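Lactose Operon Repressor (Escherichia coli, PDB 1JYE) represses transcription of the lactose operon by binding operator DNA as a lacI-family repressor. Local coordinates at residues 62-67 with 92-97; 81-86 with 299-304; 66-71 with 123-128; 77-82 with 291-296. The protein carries 1 engineered substitution. One frame throughout, in Å; residues are numbered along the deposited sequence.

Interaction 1 of 4, residues 62-67 with 92-97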
loop_
_atom_site.group_PDB
_atom_site.type_symbol
_atom_site.label_atom_id
_atom_site.label_comp_id
_atom_site.label_asym_id
_atom_site.label_seq_id
_atom_site.Cartn_x
_atom_site.Cartn_y
_atom_site.Cartn_z
ATOM N N LEU A 62 -17.788 22.053 5.051
ATOM C CA LEU A 62 -17.057 21.888 3.761
ATOM C C LEU A 62 -16.898 20.407 3.436
ATOM O O LEU A 62 -16.459 19.624 4.278
ATOM C CB LEU A 62 -15.683 22.554 3.847
ATOM C CG LEU A 62 -14.813 22.495 2.590
ATOM C CD1 LEU A 62 -15.580 23.053 1.396
ATOM C CD2 LEU A 62 -13.534 23.286 2.826
ATOM N N LEU A 63 -17.247 20.035 2.208
ATOM C CA LEU A 63 -17.167 18.642 1.781
ATOM C C LEU A 63 -16.706 18.482 0.333
ATOM O O LEU A 63 -17.244 19.119 -0.574
ATOM C CB LEU A 63 -18.540 17.984 1.942
ATOM C CG LEU A 63 -18.686 16.510 1.567
ATOM C CD1 LEU A 63 -18.012 15.646 2.616
ATOM C CD2 LEU A 63 -20.161 16.155 1.465
ATOM N N ILE A 64 -15.713 17.625 0.120
ATOM C CA ILE A 64 -15.211 17.367 -1.223
ATOM C C ILE A 64 -15.320 15.879 -1.533
ATOM O O ILE A 64 -15.417 15.048 -0.628
ATOM C CB ILE A 64 -13.748 17.826 -1.385
ATOM C CG1 ILE A 64 -12.850 17.118 -0.369
ATOM C CG2 ILE A 64 -13.667 19.340 -1.214
ATOM C CD1 ILE A 64 -11.388 17.525 -0.460
ATOM N N GLY A 65 -15.320 15.547 -2.818
ATOM C CA GLY A 65 -15.432 14.158 -3.211
ATOM C C GLY A 65 -14.235 13.678 -4.001
ATOM O O GLY A 65 -13.634 14.434 -4.765
ATOM N N VAL A 66 -13.884 12.413 -3.809
ATOM C CA VAL A 66 -12.760 11.820 -4.517
ATOM C C VAL A 66 -13.197 10.539 -5.220
ATOM O O VAL A 66 -13.726 9.627 -4.584
ATOM C CB VAL A 66 -11.600 11.458 -3.553
ATOM C CG1 VAL A 66 -10.476 10.781 -4.330
ATOM C CG2 VAL A 66 -11.079 12.710 -2.855
ATOM N N ALA A 67 -12.996 10.487 -6.534
ATOM C CA ALA A 67 -13.307 9.291 -7.312
ATOM C C ALA A 67 -11.915 8.700 -7.503
ATOM O O ALA A 67 -11.049 9.333 -8.106
ATOM C CB ALA A 67 -13.926 9.666 -8.657
ATOM N N ALA A 92 -11.926 20.196 5.832
ATOM C CA ALA A 92 -12.835 19.677 4.820
ATOM C C ALA A 92 -13.032 18.176 4.977
ATOM O O ALA A 92 -12.066 17.436 5.162
ATOM C CB ALA A 92 -12.294 19.981 3.428
ATOM N N SER A 93 -14.284 17.736 4.918
ATOM C CA SER A 93 -14.600 16.318 5.012
ATOM C C SER A 93 -14.506 15.768 3.599
ATOM O O SER A 93 -14.648 16.514 2.629
ATOM C CB SER A 93 -16.006 16.109 5.572
ATOM O OG SER A 93 -16.030 16.410 6.955
ATOM N N VAL A 94 -14.276 14.466 3.483
ATOM C CA VAL A 94 -14.119 13.854 2.171
ATOM C C VAL A 94 -14.943 12.596 1.936
ATOM O O VAL A 94 -14.879 11.641 2.713
ATOM C CB VAL A 94 -12.634 13.489 1.928
ATOM C CG1 VAL A 94 -12.436 13.005 0.498
ATOM C CG2 VAL A 94 -11.749 14.686 2.226
ATOM N N VAL A 95 -15.719 12.604 0.855
ATOM C CA VAL A 95 -16.511 11.444 0.473
ATOM C C VAL A 95 -15.639 10.748 -0.568
ATOM O O VAL A 95 -15.189 11.377 -1.525
ATOM C CB VAL A 95 -17.854 11.850 -0.178
ATOM C CG1 VAL A 95 -18.646 10.602 -0.558
ATOM C CG2 VAL A 95 -18.657 12.720 0.783
ATOM N N VAL A 96 -15.387 9.458 -0.375
ATOM C CA VAL A 96 -14.541 8.713 -1.299
ATOM C C VAL A 96 -15.302 7.603 -2.008
ATOM O O VAL A 96 -15.961 6.782 -1.369
ATOM C CB VAL A 96 -13.335 8.084 -0.560
ATOM C CG1 VAL A 96 -12.403 7.397 -1.562
ATOM C CG2 VAL A 96 -12.592 9.153 0.221
ATOM N N SER A 97 -15.206 7.590 -3.335
ATOM C CA SER A 97 -15.863 6.574 -4.145
ATOM C C SER A 97 -14.786 5.842 -4.938
ATOM O O SER A 97 -14.002 6.469 -5.657
ATOM C CB SER A 97 -16.870 7.222 -5.103
ATOM O OG SER A 97 -17.483 6.248 -5.934
#
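Val66 and Val95 give up the most surface here, and backbone and side chains both take part. The backbone N of Val66 donates to Val95 O at 2.8 Å. In the same pairing Val95 N donates to Ile64 O at 2.9 Å. Leu62 O, Ser93 O and Val66 O accept the other three cross-strand bonds. The side chain of Val66 reaches diagonally to Val94, with CG2 meeting Val94 CG1 at 3.6 Å. This branch lies beside the backbone N of Val66 because CG1 takes the position anti to that N (chi1 177°). Ile64 meets the other branch of Val94, its CG1 lying 3.7 Å from Val94 CG2. The two strands run parallel, 23° apart in direction, and are joined through helix 74-89 in a beta-alpha-beta crossover. Such units build the Rossmann-like subdomains of the periplasmic-binding-protein fold. Val95 points to the opposite face from Val66, together with Leu63 and Ser93. Its CG2 is 3.5 Å from Leu63 CD1, and the same methyl of Leu63 lies 3.6 Å from Ser93 CB. Gly65 pairs with Val95, and its CA approaches Val95 O at 3.3 Å in a CA-H...O contact. Where the pairing begins, Leu62 CD2 packs on Ala92 CB at 3.6 Å. Leu114 of helix 104-115 covers Val95 and Ala67, while Ile83 and Leu84 of helix 74-89 cover Val66 and Val94. Val95 also packs on Val95 of the second subunit, and backbone hydrogen bonds from Val94 and Val96 reach that subunit.

Interaction 2 of 4, residues 81-86 with 299-304; sequences AAILSR and TSVDRL. Engineered in segment 81-86: Leu84 (natural residue Lys).
Ser300 meets Ile83 first, placing its OG 3.5 Å from Ile83 CG1. That hydroxyl is hydrogen-bonded to Gly297 O one turn back in its own helix, so it offers the isoleucine a polar atom that already has a partner. Val301 comes next and is the residue most covered. It points into the contact and meets two partners. CG2 lies 3.7 Å from Ile83 CG2 and 3.4 Å from Ile83 O. CB and CG1 face the aliphatic start of Arg86, with CB 3.7 Å from Arg86 CG. The arginine lies across the valine and then bends at chi2 (54°), which carries its guanidinium toward Asp302. Asp302 OD1 takes a hydrogen bond from Arg86 NE at 2.6 Å, through its syn lone pair and close to the guanidinium plane. A weak second bond, from Arg86 NH2, reaches the same oxygen at 3.1 Å. The guanidinium and carboxylate planes stand 90° apart and both bonds go to OD1, so this is not a flat two-oxygen pair. Arg86 NH1 is hydrogen-bonded to Gln89. The engineered Leu84 points away from helix 293-308 and packs on Leu71 of the second subunit. The helix segments cross at -51° with their axes 8.7 Å apart. Helices 74-89 and 293-308 lie side by side on one face of the parallel sheet, where Ile83 covers Val66 and Ile123 while Leu304 covers Ile64 and Ile123.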
loop_
_atom_site.group_PDB
_atom_site.type_symbol
_atom_site.label_atom_id
_atom_site.label_comp_id
_atom_site.label_asym_id
_atom_site.label_seq_id
_atom_site.Cartn_x
_atom_site.Cartn_y
_atom_site.Cartn_z
ATOM N N ALA A 81 -4.242 9.159 0.811
ATOM C CA ALA A 81 -3.851 9.381 2.201
ATOM C C ALA A 81 -3.471 10.851 2.370
ATOM O O ALA A 81 -3.870 11.506 3.331
ATOM C CB ALA A 81 -2.669 8.491 2.567
ATOM N N ALA A 82 -2.697 11.367 1.421
ATOM C CA ALA A 82 -2.262 12.758 1.461
ATOM C C ALA A 82 -3.454 13.697 1.299
ATOM O O ALA A 82 -3.504 14.760 1.914
ATOM C CB ALA A 82 -1.238 13.015 0.365
ATOM N N ILE A 83 -4.405 13.308 0.458
ATOM C CA ILE A 83 -5.602 14.114 0.252
ATOM C C ILE A 83 -6.372 14.221 1.567
ATOM O O ILE A 83 -6.764 15.313 1.987
ATOM C CB ILE A 83 -6.525 13.483 -0.815
ATOM C CG1 ILE A 83 -5.888 13.628 -2.203
ATOM C CG2 ILE A 83 -7.904 14.143 -0.777
ATOM C CD1 ILE A 83 -6.670 12.946 -3.306
ATOM N N LEU A 84 -6.576 13.082 2.223
ATOM C CA LEU A 84 -7.311 13.063 3.483
ATOM C C LEU A 84 -6.596 13.856 4.569
ATOM O O LEU A 84 -7.235 14.532 5.375
ATOM C CB LEU A 84 -7.526 11.620 3.950
ATOM C CG LEU A 84 -8.364 10.740 3.020
ATOM C CD1 LEU A 84 -8.409 9.318 3.568
ATOM C CD2 LEU A 84 -9.766 11.313 2.883
ATOM N N SER A 85 -5.271 13.773 4.594
ATOM C CA SER A 85 -4.500 14.503 5.591
ATOM C C SER A 85 -4.651 16.012 5.409
ATOM O O SER A 85 -4.926 16.739 6.366
ATOM C CB SER A 85 -3.020 14.123 5.506
ATOM O OG SER A 85 -2.256 14.864 6.443
ATOM N N ARG A 86 -4.477 16.481 4.175
ATOM C CA ARG A 86 -4.580 17.907 3.888
ATOM C C ARG A 86 -6.006 18.420 4.069
ATOM O O ARG A 86 -6.215 19.541 4.539
ATOM C CB ARG A 86 -4.090 18.199 2.467
ATOM C CG ARG A 86 -4.000 19.681 2.128
ATOM C CD ARG A 86 -3.159 20.440 3.151
ATOM N NE ARG A 86 -2.930 21.826 2.749
ATOM C CZ ARG A 86 -2.535 22.790 3.575
ATOM N NH1 ARG A 86 -2.324 22.523 4.858
ATOM N NH2 ARG A 86 -2.349 24.022 3.118
ATOM N N THR A 299 -1.151 18.874 -2.598
ATOM C CA THR A 299 -1.358 19.954 -3.552
ATOM C C THR A 299 -2.741 19.916 -4.199
ATOM O O THR A 299 -3.341 20.964 -4.442
ATOM C CB THR A 299 -0.269 19.929 -4.650
ATOM O OG1 THR A 299 1.027 19.945 -4.032
ATOM C CG2 THR A 299 -0.391 21.153 -5.556
ATOM N N SER A 300 -3.264 18.718 -4.457
ATOM C CA SER A 300 -4.578 18.602 -5.087
ATOM C C SER A 300 -5.683 19.218 -4.233
ATOM O O SER A 300 -6.635 19.796 -4.758
ATOM C CB SER A 300 -4.914 17.132 -5.394
ATOM O OG SER A 300 -5.187 16.387 -4.217
ATOM N N VAL A 301 -5.562 19.099 -2.915
ATOM C CA VAL A 301 -6.573 19.663 -2.030
ATOM C C VAL A 301 -6.487 21.183 -2.050
ATOM O O VAL A 301 -7.503 21.866 -2.200
ATOM C CB VAL A 301 -6.403 19.152 -0.581
ATOM C CG1 VAL A 301 -7.410 19.840 0.340
ATOM C CG2 VAL A 301 -6.615 17.645 -0.544
ATOM N N ASP A 302 -5.275 21.713 -1.914
ATOM C CA ASP A 302 -5.089 23.160 -1.940
ATOM C C ASP A 302 -5.626 23.717 -3.255
ATOM O O ASP A 302 -6.326 24.727 -3.275
ATOM C CB ASP A 302 -3.606 23.530 -1.813
ATOM C CG ASP A 302 -2.968 22.989 -0.547
ATOM O OD1 ASP A 302 -3.661 22.905 0.484
ATOM O OD2 ASP A 302 -1.762 22.660 -0.583
ATOM N N ARG A 303 -5.296 23.042 -4.353
ATOM C CA ARG A 303 -5.723 23.467 -5.684
ATOM C C ARG A 303 -7.241 23.434 -5.853
ATOM O O ARG A 303 -7.835 24.377 -6.376
ATOM C CB ARG A 303 -5.068 22.577 -6.749
ATOM C CG ARG A 303 -5.276 23.037 -8.199
ATOM C CD ARG A 303 -4.638 24.402 -8.448
ATOM N NE ARG A 303 -3.313 24.488 -7.839
ATOM C CZ ARG A 303 -2.236 23.835 -8.266
ATOM N NH1 ARG A 303 -1.083 23.977 -7.623
ATOM N NH2 ARG A 303 -2.297 23.060 -9.343
ATOM N N LEU A 304 -7.868 22.348 -5.408
ATOM C CA LEU A 304 -9.317 22.216 -5.531
ATOM C C LEU A 304 -10.044 23.324 -4.784
ATOM O O LEU A 304 -10.998 23.908 -5.300
ATOM C CB LEU A 304 -9.786 20.861 -4.994
ATOM C CG LEU A 304 -11.295 20.619 -5.114
ATOM C CD1 LEU A 304 -11.672 20.480 -6.582
ATOM C CD2 LEU A 304 -11.679 19.362 -4.347
#

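Interaction 3 of 4, residues 66-71 with 123-128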
loop_
_atom_site.group_PDB
_atom_site.type_symbol
_atom_site.label_atom_id
_atom_site.label_comp_id
_atom_site.label_asym_id
_atom_site.label_seq_id
_atom_site.Cartn_x
_atom_site.Cartn_y
_atom_site.Cartn_z
ATOM N N VAL A 66 -13.884 12.413 -3.809
ATOM C CA VAL A 66 -12.760 11.820 -4.517
ATOM C C VAL A 66 -13.197 10.539 -5.220
ATOM O O VAL A 66 -13.726 9.627 -4.584
ATOM C CB VAL A 66 -11.600 11.458 -3.553
ATOM C CG1 VAL A 66 -10.476 10.781 -4.330
ATOM C CG2 VAL A 66 -11.079 12.710 -2.855
ATOM N N ALA A 67 -12.996 10.487 -6.534
ATOM C CA ALA A 67 -13.307 9.291 -7.312
ATOM C C ALA A 67 -11.915 8.700 -7.503
ATOM O O ALA A 67 -11.049 9.333 -8.106
ATOM C CB ALA A 67 -13.926 9.666 -8.657
ATOM N N THR A 68 -11.683 7.496 -6.995
ATOM C CA THR A 68 -10.338 6.937 -7.082
ATOM C C THR A 68 -10.185 5.502 -7.551
ATOM O O THR A 68 -11.092 4.681 -7.406
ATOM C CB THR A 68 -9.640 7.042 -5.704
ATOM O OG1 THR A 68 -8.318 6.495 -5.785
ATOM C CG2 THR A 68 -10.436 6.271 -4.654
ATOM N N SER A 69 -9.013 5.216 -8.112
ATOM C CA SER A 69 -8.677 3.870 -8.546
ATOM C C SER A 69 -8.586 3.094 -7.236
ATOM O O SER A 69 -8.506 3.695 -6.165
ATOM C CB SER A 69 -7.314 3.851 -9.242
ATOM O OG SER A 69 -7.334 4.607 -10.441
ATOM N N SER A 70 -8.582 1.770 -7.320
ATOM C CA SER A 70 -8.520 0.940 -6.124
ATOM C C SER A 70 -7.418 1.329 -5.142
ATOM O O SER A 70 -6.261 1.516 -5.523
ATOM C CB SER A 70 -8.347 -0.529 -6.509
ATOM O OG SER A 70 -8.193 -1.322 -5.344
ATOM N N LEU A 71 -7.785 1.438 -3.869
ATOM C CA LEU A 71 -6.824 1.788 -2.832
ATOM C C LEU A 71 -5.969 0.579 -2.465
ATOM O O LEU A 71 -5.077 0.669 -1.624
ATOM C CB LEU A 71 -7.544 2.330 -1.594
ATOM C CG LEU A 71 -8.332 3.621 -1.838
ATOM C CD1 LEU A 71 -8.894 4.129 -0.522
ATOM C CD2 LEU A 71 -7.422 4.673 -2.470
ATOM N N ILE A 123 -12.080 15.519 -6.884
ATOM C CA ILE A 123 -10.720 15.160 -7.266
ATOM C C ILE A 123 -10.862 13.804 -7.954
ATOM O O ILE A 123 -11.356 12.842 -7.361
ATOM C CB ILE A 123 -9.781 15.041 -6.045
ATOM C CG1 ILE A 123 -9.636 16.411 -5.376
ATOM C CG2 ILE A 123 -8.419 14.530 -6.492
ATOM C CD1 ILE A 123 -8.757 16.417 -4.134
ATOM N N ILE A 124 -10.464 13.739 -9.221
ATOM C CA ILE A 124 -10.563 12.508 -9.996
ATOM C C ILE A 124 -9.197 11.827 -10.057
ATOM O O ILE A 124 -8.327 12.206 -10.849
ATOM C CB ILE A 124 -11.053 12.800 -11.436
ATOM C CG1 ILE A 124 -12.306 13.686 -11.400
ATOM C CG2 ILE A 124 -11.361 11.493 -12.156
ATOM C CD1 ILE A 124 -13.500 13.061 -10.701
ATOM N N ASN A 125 -9.020 10.821 -9.206
ATOM C CA ASN A 125 -7.772 10.068 -9.118
ATOM C C ASN A 125 -7.971 8.725 -9.821
ATOM O O ASN A 125 -7.826 7.662 -9.219
ATOM C CB ASN A 125 -7.423 9.867 -7.640
ATOM C CG ASN A 125 -6.065 9.236 -7.440
ATOM O OD1 ASN A 125 -5.085 9.644 -8.062
ATOM N ND2 ASN A 125 -5.996 8.243 -6.555
ATOM N N TYR A 126 -8.288 8.794 -11.112
ATOM C CA TYR A 126 -8.563 7.614 -11.923
ATOM C C TYR A 126 -8.008 7.861 -13.332
ATOM O O TYR A 126 -8.182 8.943 -13.883
ATOM C CB TYR A 126 -10.079 7.412 -11.971
ATOM C CG TYR A 126 -10.531 6.155 -12.667
ATOM C CD1 TYR A 126 -10.482 4.920 -12.022
ATOM C CD2 TYR A 126 -11.003 6.197 -13.977
ATOM C CE1 TYR A 126 -10.893 3.756 -12.667
ATOM C CE2 TYR A 126 -11.416 5.042 -14.632
ATOM C CZ TYR A 126 -11.358 3.825 -13.973
ATOM O OH TYR A 126 -11.765 2.682 -14.621
ATOM N N PRO A 127 -7.344 6.859 -13.935
ATOM C CA PRO A 127 -6.772 7.025 -15.280
ATOM C C PRO A 127 -7.799 7.220 -16.392
ATOM O O PRO A 127 -8.656 6.370 -16.616
ATOM C CB PRO A 127 -5.946 5.755 -15.456
ATOM C CG PRO A 127 -6.755 4.739 -14.713
ATOM C CD PRO A 127 -7.145 5.481 -13.449
ATOM N N LEU A 128 -7.696 8.343 -17.098
ATOM C CA LEU A 128 -8.634 8.654 -18.175
ATOM C C LEU A 128 -7.919 9.234 -19.389
ATOM O O LEU A 128 -7.053 10.091 -19.241
ATOM C CB LEU A 128 -9.665 9.672 -17.682
ATOM C CG LEU A 128 -10.634 9.205 -16.596
ATOM C CD1 LEU A 128 -11.250 10.406 -15.901
ATOM C CD2 LEU A 128 -11.709 8.320 -17.224
HETATM O O HOH W 1 -5.245 6.380 -10.661
#
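Thr68 and Asn125 lie side by side on one face of the sheet, joined by a side-chain hydrogen bond. Asn125 ND2 donates to Thr68 OG1 at 3.0 Å, with the hydroxyl tilted 20° from the amide plane. Thr68 OG1 in turn donates to Ser69 O at 2.8 Å, in the carbonyl plane. The hydroxyl thus both accepts and donates, and OG1 is turned to the amide by its place anti to the backbone N (chi1 -180°). Three backbone bonds pair the chains. Ala67 N donates to Ile123 O, Asn125 N to Ala67 O at 2.7 Å, and Ser69 N to Asn125 O at 2.9 Å. Asn125 O also receives a weak bond from a water that lies 2.7 Å from Ser69 OG. The same hydroxyl comes 3.1 Å from Pro127 CD. On the opposite face, Ala67 CB meets Ile124 CD1 at 4.0 Å. Val80 covers Thr68 and Asn125, while Leu114 of helix 104-115 covers Ala67. Strand 63-68 lies between strands 93-98 and 122-125 in the parallel sheet of the N-terminal subdomain. In the periplasmic-binding-protein fold, the C-terminal ends of such strands face the cleft between the subdomains, where relatives bind ligand.

Interaction 4 of 4, residues 77-82 with 291-296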
loop_
_atom_site.group_PDB
_atom_site.type_symbol
_atom_site.label_atom_id
_atom_site.label_comp_id
_atom_site.label_asym_id
_atom_site.label_seq_id
_atom_site.Cartn_x
_atom_site.Cartn_y
_atom_site.Cartn_z
ATOM N N SER A 77 -3.380 4.701 -3.034
ATOM C CA SER A 77 -3.514 4.815 -1.586
ATOM C C SER A 77 -2.618 5.906 -0.998
ATOM O O SER A 77 -3.003 6.583 -0.051
ATOM C CB SER A 77 -3.227 3.466 -0.913
ATOM O OG SER A 77 -1.925 3.006 -1.212
ATOM N N GLN A 78 -1.429 6.095 -1.561
ATOM C CA GLN A 78 -0.536 7.130 -1.046
ATOM C C GLN A 78 -1.116 8.507 -1.361
ATOM O O GLN A 78 -1.079 9.418 -0.535
ATOM C CB GLN A 78 0.855 6.994 -1.671
ATOM C CG GLN A 78 1.526 5.651 -1.405
ATOM C CD GLN A 78 1.689 5.359 0.076
ATOM O OE1 GLN A 78 2.307 6.131 0.806
ATOM N NE2 GLN A 78 1.135 4.238 0.525
ATOM N N ILE A 79 -1.654 8.655 -2.565
ATOM C CA ILE A 79 -2.244 9.922 -2.965
ATOM C C ILE A 79 -3.465 10.262 -2.114
ATOM O O ILE A 79 -3.574 11.369 -1.588
ATOM C CB ILE A 79 -2.654 9.886 -4.451
ATOM C CG1 ILE A 79 -1.403 9.685 -5.307
ATOM C CG2 ILE A 79 -3.405 11.167 -4.821
ATOM C CD1 ILE A 79 -1.678 9.501 -6.797
ATOM N N VAL A 80 -4.378 9.308 -1.966
ATOM C CA VAL A 80 -5.584 9.558 -1.185
ATOM C C VAL A 80 -5.267 9.823 0.284
ATOM O O VAL A 80 -5.934 10.629 0.929
ATOM C CB VAL A 80 -6.593 8.396 -1.335
ATOM C CG1 VAL A 80 -7.783 8.605 -0.408
ATOM C CG2 VAL A 80 -7.082 8.330 -2.780
ATOM N N ALA A 81 -4.242 9.159 0.811
ATOM C CA ALA A 81 -3.851 9.381 2.201
ATOM C C ALA A 81 -3.471 10.851 2.370
ATOM O O ALA A 81 -3.870 11.506 3.331
ATOM C CB ALA A 81 -2.669 8.491 2.567
ATOM N N ALA A 82 -2.697 11.367 1.421
ATOM C CA ALA A 82 -2.262 12.758 1.461
ATOM C C ALA A 82 -3.454 13.697 1.299
ATOM O O ALA A 82 -3.504 14.760 1.914
ATOM C CB ALA A 82 -1.238 13.015 0.365
ATOM N N GLN A 291 8.297 9.636 -7.309
ATOM C CA GLN A 291 7.059 10.359 -7.577
ATOM C C GLN A 291 6.543 10.665 -6.176
ATOM O O GLN A 291 6.128 9.759 -5.455
ATOM C CB GLN A 291 6.033 9.497 -8.314
ATOM C CG GLN A 291 6.456 9.046 -9.701
ATOM C CD GLN A 291 5.273 8.621 -10.545
ATOM O OE1 GLN A 291 4.772 9.395 -11.364
ATOM N NE2 GLN A 291 4.804 7.395 -10.337
ATOM N N ASP A 292 6.577 11.937 -5.796
ATOM C CA ASP A 292 6.141 12.351 -4.462
ATOM C C ASP A 292 4.616 12.383 -4.338
ATOM O O ASP A 292 3.992 13.437 -4.447
ATOM C CB ASP A 292 6.740 13.724 -4.148
ATOM C CG ASP A 292 6.660 14.075 -2.675
ATOM O OD1 ASP A 292 7.400 14.988 -2.254
ATOM O OD2 ASP A 292 5.861 13.450 -1.946
ATOM N N PHE A 293 4.026 11.215 -4.099
ATOM C CA PHE A 293 2.576 11.100 -3.984
ATOM C C PHE A 293 1.990 11.961 -2.877
ATOM O O PHE A 293 0.873 12.465 -3.002
ATOM C CB PHE A 293 2.173 9.638 -3.764
ATOM C CG PHE A 293 2.591 8.721 -4.877
ATOM C CD1 PHE A 293 2.143 8.934 -6.177
ATOM C CD2 PHE A 293 3.442 7.649 -4.628
ATOM C CE1 PHE A 293 2.537 8.092 -7.215
ATOM C CE2 PHE A 293 3.842 6.800 -5.663
ATOM C CZ PHE A 293 3.388 7.024 -6.956
ATOM N N ARG A 294 2.735 12.132 -1.791
ATOM C CA ARG A 294 2.254 12.948 -0.686
ATOM C C ARG A 294 2.085 14.383 -1.172
ATOM O O ARG A 294 1.081 15.038 -0.887
ATOM C CB ARG A 294 3.244 12.914 0.476
ATOM C CG ARG A 294 2.724 13.578 1.740
ATOM C CD ARG A 294 3.867 14.057 2.623
ATOM N NE ARG A 294 4.127 15.488 2.458
ATOM C CZ ARG A 294 4.515 16.066 1.324
ATOM N NH1 ARG A 294 4.700 15.345 0.228
ATOM N NH2 ARG A 294 4.711 17.376 1.284
ATOM N N LEU A 295 3.077 14.872 -1.911
ATOM C CA LEU A 295 3.021 16.227 -2.436
ATOM C C LEU A 295 1.837 16.373 -3.389
ATOM O O LEU A 295 1.117 17.369 -3.346
ATOM C CB LEU A 295 4.322 16.569 -3.166
ATOM C CG LEU A 295 4.379 17.959 -3.805
ATOM C CD1 LEU A 295 4.242 19.027 -2.732
ATOM C CD2 LEU A 295 5.688 18.121 -4.560
ATOM N N LEU A 296 1.633 15.378 -4.245
ATOM C CA LEU A 296 0.523 15.419 -5.196
ATOM C C LEU A 296 -0.826 15.493 -4.483
ATOM O O LEU A 296 -1.662 16.337 -4.806
ATOM C CB LEU A 296 0.553 14.186 -6.102
ATOM C CG LEU A 296 -0.616 14.052 -7.081
ATOM C CD1 LEU A 296 -0.628 15.236 -8.045
ATOM C CD2 LEU A 296 -0.488 12.741 -7.844
#
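Ala82 CB lies only 3.3 Å from the backbone carbonyl O of Arg294, and no hydrogen bond crosses this close helix contact. The small side chain is consistent with the close approach, the CA atoms of Ala82 and Arg294 being 5.0 Å apart. Phe293 and Ile79 carry most of the contact. Phe293 CB meets Gln78 CB at 3.6 Å, and the ring atom CD1 of Phe293 lies 3.7 Å from Ile79 CG1. The ring takes both neighbours obliquely. Ile79 extends past it, its chi2 of 175° carrying CD1 onward to Leu296 CD2 at 3.6 Å. Gln78 points its first carbon at Phe293, but its chain bends at chi2 and its amide leads away, where NE2 bonds to Ala72 O of the second subunit. The start of helix 293-308 is fixed within its own segment. Asp292 is the N-cap, and its OD2 accepts from Leu295 N at 3.1 Å, met from above the carboxylate plane. Arg294 NH1 forms a salt bridge with the same oxygen. This contact sets the N-terminal turn of helix 293-308 against helix 74-89. Leu296 also packs on strand 158-161, Ile79 on Asn125 of strand 122-125, and Phe293 on Asp274 in a loop.

How the interactions relate
All four contacts are largely buried and belong to one subdomain. Interactions 1 and 3 share strand 63-68, which pairs with a different neighbour on each side, and both rest on backbone hydrogen bonds. Interaction 1 adds aliphatic packing, interaction 3 polar side chains and a water. Interactions 2 and 4 join the same two helices at successive levels, without backbone-backbone hydrogen bonds, mainly through side chains, some resting on carbonyl oxygens. Interaction 2 adds a partly exposed salt bridge; interaction 4 is mainly apolar, with no hydrogen bond across it. The helix pair lies over the strands of interactions 1 and 3. All four approach the second subunit, but backbone hydrogen bonds to it come from interaction 1.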